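Hydroxylase, putative (Mycobacterium tuberculosis, PDB 3AFF) probably hydroxylates the phenolic ring of the secosteroid 3-HSA with reduced flavin and molecular oxygen, as the oxygenase component of a two-component monooxygenase in cholesterol breakdown. Local coordinates at residues 160-168 and 377-387; 208-216 and 386-394. One frame throughout, in Å; residues are numbered along the deposited sequence. Where two conformers were deposited one is given.

Both contacts fasten the C-terminal tail of the chain to the beta-sheet domain, and they share G386 and L387, where the tail passes from one to the other. Contact 1 sets the loop after helix 374-377 against strand 162-172 and is mostly buried; its chemistry is aromatic and aliphatic, with no direct hydrogen bond between the segments. Contact 2 joins the short helix 210-214 to the final turn 390-393; it is partly buried and adds an amide bonded to a hydroxyl. Strands 162-172 and 207-209 are sheet neighbours, and a hydrogen bond between D165 and S209 ties the two sites together.

Contact 1 of 2, residues 160-168 and 377-387; sequences DGRPVDFGS and YVIFGNHEFGL
The ring of F166 is the packed centre of this contact, with L387 and Y377 on the same side of it. With its CG anti to the backbone N (chi1 -169°), F166 reaches from strand 162-172 into the loop, where CD2 of L387 lies over one ring face, 3.9 Å from the centroid, in a CH-pi contact; the two side chains run alongside each other and point the same way. Y377 crosses F166 at about a right angle and directs its edge at the phenyl face, an edge-to-face pair with centroids 5.5 Å apart and planes at 69°. F385 O meets the rim of the phenyl ring near its plane, 3.8 Å from F166 CD1. Flat and branched apolar groups suit a site that P122 and Y210 also enclose.

Nearby the backbones almost touch. CA of D165 stands 3.4 Å from G386 O, a CA-H...O contact, and G386, at positive phi, has no CB that would collide with D165 O. D165 OD1 is bonded to S209 OG and also accepts from F166 N, which fixes the carboxylate. P163 rests its CB on the carbonyl carbon of F385, 3.7 Å away, while the F385 ring turns off to stack on F385 of the second subunit.

Toward solvent the fit slackens. The exposed H383 brings only its ring edge near V164 O, NE2 being 3.6 Å away without a hydrogen bond; in this one of its two conformers, ND1 meets L387 O in a nearly straight bond of 3.1 Å. A water donates to H383 O.

With no direct hydrogen bond across, cohesion probably rests mainly on apolar burial, with lesser ring-edge and CA-H...O terms; polar groups use water, their own segment or S209, yet the buried D165 N has no partner.

Contact 2 of 2, residues 208-216 and 386-394; sequences LSYKAMNDH and GLPPGDTMV
Y210 and M393 meet at about a right angle, the methionine curling its end toward the tyrosine ring. Bends at chi2 and chi3 fold the flexible thioether back, bringing CE to 3.6 Å from Y210 CD2 and SD to 4.8 Å from the ring centroid, 52° off the normal: an oblique Met-aromatic contact. Closer to the helix backbone, Y210 CB rests on P388 CG at 3.8 Å, and the rigid pyrrolidine also fits against CA and CB of K211.

N214 likewise crosses M393 nearly perpendicularly but slants across T392. Its ND2 donates to T392 OG1 at 3.3 Å, with the hydroxyl 32° out of the amide plane, and makes a weak bond to M393 SD. T392 places OG1 between its own N and carbonyl carbon (chi1 67°), from where it donates to P389 O at 2.6 Å. P389 O also accepts from T392 N, and the hydroxyl links N214 to the final turn.

On the sheet side, S209 OG accepts from K211 N as the N-cap of helix 210-214, which finishes in a Schellman motif at H216. A capped short helix receives the C-terminal tail, while its Y210 stands near Y120, a probable FMN-binding residue, in an acyl-CoA dehydrogenase-like fold.

Contact 1 of 2, residues 160-168 and 377-387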
# COMPACT_ATOMS: atom_id res chain seq x y z
N ASP A 160 -50.97 25.82 14.63
CA ASP A 160 -51.74 25.91 13.42
C ASP A 160 -51.66 24.56 12.65
O ASP A 160 -51.67 24.54 11.42
CB ASP A 160 -51.31 27.04 12.45
CG ASP A 160 -51.48 28.47 13.01
OD1 ASP A 160 -52.39 28.73 13.82
OD2 ASP A 160 -50.66 29.35 12.61
N GLY A 161 -51.62 23.44 13.37
CA GLY A 161 -51.72 22.15 12.74
C GLY A 161 -50.45 21.54 12.16
O GLY A 161 -50.55 20.55 11.40
N ARG A 162 -49.29 22.12 12.49
CA ARG A 162 -47.97 21.64 12.02
C ARG A 162 -46.83 21.95 13.02
O ARG A 162 -46.92 22.91 13.78
CB ARG A 162 -47.63 22.29 10.68
CG ARG A 162 -47.26 23.78 10.84
CD ARG A 162 -46.56 24.36 9.64
NE ARG A 162 -45.28 23.72 9.34
CZ ARG A 162 -44.55 24.02 8.27
NH1 ARG A 162 -45.00 24.93 7.42
NH2 ARG A 162 -43.39 23.40 8.03
N PRO A 163 -45.71 21.16 12.98
CA PRO A 163 -44.51 21.52 13.79
C PRO A 163 -43.89 22.85 13.42
O PRO A 163 -43.71 23.17 12.26
CB PRO A 163 -43.51 20.39 13.48
CG PRO A 163 -44.37 19.22 13.05
CD PRO A 163 -45.52 19.87 12.28
N VAL A 164 -43.59 23.65 14.43
CA VAL A 164 -42.93 24.95 14.19
C VAL A 164 -41.69 25.11 15.10
O VAL A 164 -40.95 26.11 14.99
CB VAL A 164 -43.93 26.14 14.51
CG1 VAL A 164 -45.16 26.10 13.60
CG2 VAL A 164 -44.28 26.10 15.97
N ASP A 165 -41.47 24.17 16.04
CA ASP A 165 -40.29 24.27 16.95
C ASP A 165 -40.08 22.90 17.60
O ASP A 165 -40.92 22.01 17.44
CB ASP A 165 -40.59 25.31 18.04
CG ASP A 165 -39.32 25.93 18.67
OD1 ASP A 165 -38.18 25.42 18.52
OD2 ASP A 165 -39.47 26.94 19.33
N PHE A 166 -38.99 22.73 18.35
CA PHE A 166 -38.61 21.44 18.94
C PHE A 166 -37.73 21.76 20.18
O PHE A 166 -36.81 22.61 20.11
CB PHE A 166 -37.81 20.56 17.97
CG PHE A 166 -37.63 19.16 18.45
CD1 PHE A 166 -38.45 18.14 17.95
CD2 PHE A 166 -36.70 18.86 19.44
CE1 PHE A 166 -38.31 16.84 18.45
CE2 PHE A 166 -36.55 17.58 19.97
CZ PHE A 166 -37.40 16.55 19.44
N GLY A 167 -38.02 21.09 21.30
CA GLY A 167 -37.26 21.38 22.50
C GLY A 167 -37.68 20.52 23.64
O GLY A 167 -38.10 19.42 23.42
N SER A 168 -37.51 21.02 24.86
CA SER A 168 -37.85 20.29 26.08
C SER A 168 -38.89 21.09 26.88
O SER A 168 -38.75 22.32 27.08
CB SER A 168 -36.62 20.03 26.98
OG SER A 168 -35.42 19.83 26.22
N TYR A 377 -30.71 13.85 13.79
CA TYR A 377 -30.97 15.31 13.75
C TYR A 377 -29.83 16.09 13.10
O TYR A 377 -30.02 17.07 12.42
CB TYR A 377 -31.25 15.91 15.13
CG TYR A 377 -32.41 15.36 15.89
CD1 TYR A 377 -33.40 14.53 15.28
CD2 TYR A 377 -32.57 15.71 17.23
CE1 TYR A 377 -34.47 14.03 16.04
CE2 TYR A 377 -33.61 15.21 17.97
CZ TYR A 377 -34.55 14.37 17.38
OH TYR A 377 -35.51 13.90 18.18
N VAL A 378 -28.63 15.64 13.31
CA VAL A 378 -27.46 16.30 12.73
C VAL A 378 -27.45 16.46 11.15
O VAL A 378 -26.87 17.43 10.57
CB VAL A 378 -26.30 15.52 13.38
CG1 VAL A 378 -25.40 14.75 12.39
CG2 VAL A 378 -25.68 16.28 14.51
N ILE A 379 -28.12 15.54 10.49
CA ILE A 379 -28.25 15.44 9.05
C ILE A 379 -29.30 16.42 8.51
O ILE A 379 -29.15 17.01 7.42
CB ILE A 379 -28.48 13.91 8.73
CG1 ILE A 379 -27.26 13.12 9.23
CG2 ILE A 379 -28.71 13.61 7.28
CD1 ILE A 379 -27.51 11.66 9.33
N PHE A 380 -30.34 16.70 9.29
CA PHE A 380 -31.39 17.66 8.88
C PHE A 380 -30.86 19.09 8.63
O PHE A 380 -30.27 19.71 9.53
CB PHE A 380 -32.49 17.73 9.93
CG PHE A 380 -33.35 16.49 10.03
CD1 PHE A 380 -33.79 15.83 8.89
CD2 PHE A 380 -33.75 16.02 11.27
CE1 PHE A 380 -34.64 14.73 8.98
CE2 PHE A 380 -34.57 14.94 11.40
CZ PHE A 380 -35.01 14.27 10.24
N GLY A 381 -31.07 19.64 7.44
CA GLY A 381 -30.65 21.01 7.18
C GLY A 381 -31.77 21.98 6.90
O GLY A 381 -31.52 23.14 6.54
N ASN A 382 -33.03 21.55 7.08
CA ASN A 382 -34.17 22.32 6.59
C ASN A 382 -35.34 22.48 7.60
O ASN A 382 -36.54 22.53 7.20
CB ASN A 382 -34.65 21.73 5.24
CG ASN A 382 -33.56 21.88 4.10
OD1 ASN A 382 -32.77 20.97 3.84
ND2 ASN A 382 -33.51 23.03 3.49
N HIS A 383 -35.00 22.55 8.89
CA HIS A 383 -36.03 22.86 9.92
C HIS A 383 -37.03 21.71 10.04
O HIS A 383 -38.18 21.93 10.45
CB HIS A 383 -36.80 24.17 9.55
CG HIS A 383 -37.65 24.78 10.65
ND1 HIS A 383 -37.31 24.76 11.98
CD2 HIS A 383 -38.79 25.51 10.58
CE1 HIS A 383 -38.20 25.44 12.68
NE2 HIS A 383 -39.11 25.89 11.86
N GLU A 384 -36.64 20.50 9.62
CA GLU A 384 -37.53 19.34 9.70
C GLU A 384 -38.04 19.18 11.09
O GLU A 384 -37.28 19.18 12.06
CB GLU A 384 -36.83 18.04 9.27
CG GLU A 384 -36.72 17.95 7.76
CD GLU A 384 -35.44 18.59 7.20
OE1 GLU A 384 -34.75 19.36 7.92
OE2 GLU A 384 -35.13 18.33 6.01
N PHE A 385 -39.36 19.03 11.21
CA PHE A 385 -40.00 18.87 12.53
C PHE A 385 -39.80 19.95 13.60
O PHE A 385 -39.94 19.67 14.79
CB PHE A 385 -39.69 17.48 13.09
CG PHE A 385 -39.83 16.39 12.08
CD1 PHE A 385 -41.11 15.95 11.68
CD2 PHE A 385 -38.69 15.74 11.58
CE1 PHE A 385 -41.22 14.91 10.72
CE2 PHE A 385 -38.77 14.75 10.68
CZ PHE A 385 -40.03 14.30 10.22
N GLY A 386 -39.47 21.18 13.18
CA GLY A 386 -39.19 22.24 14.08
C GLY A 386 -37.78 22.31 14.57
O GLY A 386 -37.44 23.23 15.32
N LEU A 387 -36.94 21.37 14.14
CA LEU A 387 -35.56 21.25 14.60
C LEU A 387 -34.69 22.41 14.07
O LEU A 387 -35.01 23.01 13.02
CB LEU A 387 -35.00 19.88 14.18
CG LEU A 387 -35.41 18.74 15.12
CD1 LEU A 387 -35.36 17.33 14.44
CD2 LEU A 387 -34.62 18.76 16.43
O HOH W 1 -40.88 22.67 9.95
O HOH W 2 -36.60 25.97 15.47

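Contact 2 of 2, residues 208-216 and 386-394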
# COMPACT_ATOMS: atom_id res chain seq x y z
N LEU A 208 -38.03 25.02 26.46
CA LEU A 208 -36.80 25.62 25.98
C LEU A 208 -36.45 24.94 24.64
O LEU A 208 -36.29 23.70 24.59
CB LEU A 208 -35.64 25.43 26.99
CG LEU A 208 -34.26 25.85 26.45
CD1 LEU A 208 -34.27 27.34 26.17
CD2 LEU A 208 -33.13 25.50 27.41
N SER A 209 -36.36 25.76 23.59
CA SER A 209 -36.09 25.32 22.23
C SER A 209 -34.61 24.92 22.05
O SER A 209 -33.70 25.54 22.64
CB SER A 209 -36.43 26.49 21.33
OG SER A 209 -36.16 26.25 19.97
N TYR A 210 -34.37 23.90 21.24
CA TYR A 210 -33.01 23.49 20.85
C TYR A 210 -32.37 24.62 20.04
O TYR A 210 -31.16 24.84 20.16
CB TYR A 210 -33.08 22.23 19.99
CG TYR A 210 -33.20 20.95 20.77
CD1 TYR A 210 -33.42 20.96 22.17
CD2 TYR A 210 -33.06 19.71 20.14
CE1 TYR A 210 -33.52 19.79 22.90
CE2 TYR A 210 -33.17 18.47 20.91
CZ TYR A 210 -33.42 18.55 22.25
OH TYR A 210 -33.53 17.44 23.02
N LYS A 211 -33.19 25.39 19.29
CA LYS A 211 -32.66 26.47 18.52
C LYS A 211 -32.01 27.54 19.46
O LYS A 211 -30.83 27.94 19.29
CB LYS A 211 -33.75 27.03 17.63
CG LYS A 211 -33.29 28.27 16.85
CD LYS A 211 -34.42 29.05 16.18
CE LYS A 211 -33.85 29.90 15.01
NZ LYS A 211 -32.92 29.06 14.08
N ALA A 212 -32.77 27.94 20.48
CA ALA A 212 -32.35 28.90 21.48
C ALA A 212 -31.11 28.49 22.25
O ALA A 212 -30.21 29.30 22.51
CB ALA A 212 -33.56 29.24 22.46
N MET A 213 -31.06 27.24 22.68
CA MET A 213 -29.88 26.70 23.33
C MET A 213 -28.65 26.84 22.36
O MET A 213 -27.59 27.44 22.70
CB MET A 213 -30.22 25.27 23.73
CG MET A 213 -29.24 24.43 24.47
SD MET A 213 -30.23 23.30 25.51
CE MET A 213 -31.21 22.49 24.17
N ASN A 214 -28.81 26.39 21.12
CA ASN A 214 -27.69 26.41 20.19
C ASN A 214 -27.34 27.83 19.68
O ASN A 214 -26.18 28.11 19.39
CB ASN A 214 -28.00 25.46 19.04
CG ASN A 214 -28.10 24.00 19.49
OD1 ASN A 214 -27.61 23.59 20.57
ND2 ASN A 214 -28.71 23.20 18.63
N ASP A 215 -28.35 28.71 19.62
CA ASP A 215 -28.25 30.16 19.37
C ASP A 215 -27.48 30.99 20.36
O ASP A 215 -27.27 32.16 20.09
CB ASP A 215 -29.69 30.79 19.53
CG ASP A 215 -30.17 31.22 18.29
OD1 ASP A 215 -29.24 31.10 17.45
OD2 ASP A 215 -31.37 31.56 18.09
N HIS A 216 -27.28 30.47 21.57
CA HIS A 216 -26.86 31.28 22.72
C HIS A 216 -27.91 32.29 23.13
O HIS A 216 -27.58 33.32 23.72
CB HIS A 216 -25.52 31.95 22.48
CG HIS A 216 -24.50 31.01 21.91
ND1 HIS A 216 -23.83 30.09 22.69
CD2 HIS A 216 -24.10 30.80 20.63
CE1 HIS A 216 -23.04 29.36 21.91
NE2 HIS A 216 -23.18 29.77 20.66
N GLY A 386 -39.47 21.18 13.18
CA GLY A 386 -39.19 22.24 14.08
C GLY A 386 -37.78 22.31 14.57
O GLY A 386 -37.44 23.23 15.32
N LEU A 387 -36.94 21.37 14.14
CA LEU A 387 -35.56 21.25 14.60
C LEU A 387 -34.69 22.41 14.07
O LEU A 387 -35.01 23.01 13.02
CB LEU A 387 -35.00 19.88 14.18
CG LEU A 387 -35.41 18.74 15.12
CD1 LEU A 387 -35.36 17.33 14.44
CD2 LEU A 387 -34.62 18.76 16.43
N PRO A 388 -33.57 22.72 14.78
CA PRO A 388 -32.65 23.73 14.27
C PRO A 388 -31.77 23.10 13.18
O PRO A 388 -31.80 21.90 13.02
CB PRO A 388 -31.78 24.06 15.51
CG PRO A 388 -31.89 22.84 16.41
CD PRO A 388 -33.08 22.07 16.02
N PRO A 389 -30.97 23.91 12.44
CA PRO A 389 -30.09 23.35 11.42
C PRO A 389 -29.19 22.34 12.09
O PRO A 389 -28.62 22.62 13.16
CB PRO A 389 -29.23 24.54 10.94
CG PRO A 389 -29.84 25.72 11.47
CD PRO A 389 -30.85 25.37 12.54
N GLY A 390 -29.04 21.20 11.44
CA GLY A 390 -28.35 20.04 11.98
C GLY A 390 -26.91 20.28 12.40
O GLY A 390 -26.45 19.63 13.38
N ASP A 391 -26.20 21.19 11.70
CA ASP A 391 -24.81 21.48 12.12
C ASP A 391 -24.74 22.16 13.51
O ASP A 391 -23.72 22.05 14.20
CB ASP A 391 -24.01 22.24 11.05
CG ASP A 391 -24.61 23.58 10.69
OD1 ASP A 391 -25.19 24.24 11.57
OD2 ASP A 391 -24.48 24.00 9.51
N THR A 392 -25.83 22.82 13.95
CA THR A 392 -25.88 23.43 15.31
C THR A 392 -26.00 22.36 16.41
O THR A 392 -25.62 22.61 17.58
CB THR A 392 -27.01 24.47 15.49
OG1 THR A 392 -28.27 23.80 15.43
CG2 THR A 392 -26.99 25.59 14.41
N MET A 393 -26.48 21.18 16.03
CA MET A 393 -26.66 20.06 16.94
C MET A 393 -25.42 19.20 17.16
O MET A 393 -25.32 18.39 18.11
CB MET A 393 -27.86 19.18 16.45
CG MET A 393 -29.25 19.87 16.56
SD MET A 393 -29.79 20.09 18.29
CE MET A 393 -29.89 18.43 18.97
N VAL A 394 -24.45 19.33 16.26
CA VAL A 394 -23.28 18.46 16.29
C VAL A 394 -22.47 18.62 17.59
O VAL A 394 -22.38 19.78 18.04
CB VAL A 394 -22.38 18.75 15.05
CG1 VAL A 394 -21.05 18.06 15.20
CG2 VAL A 394 -23.09 18.31 13.74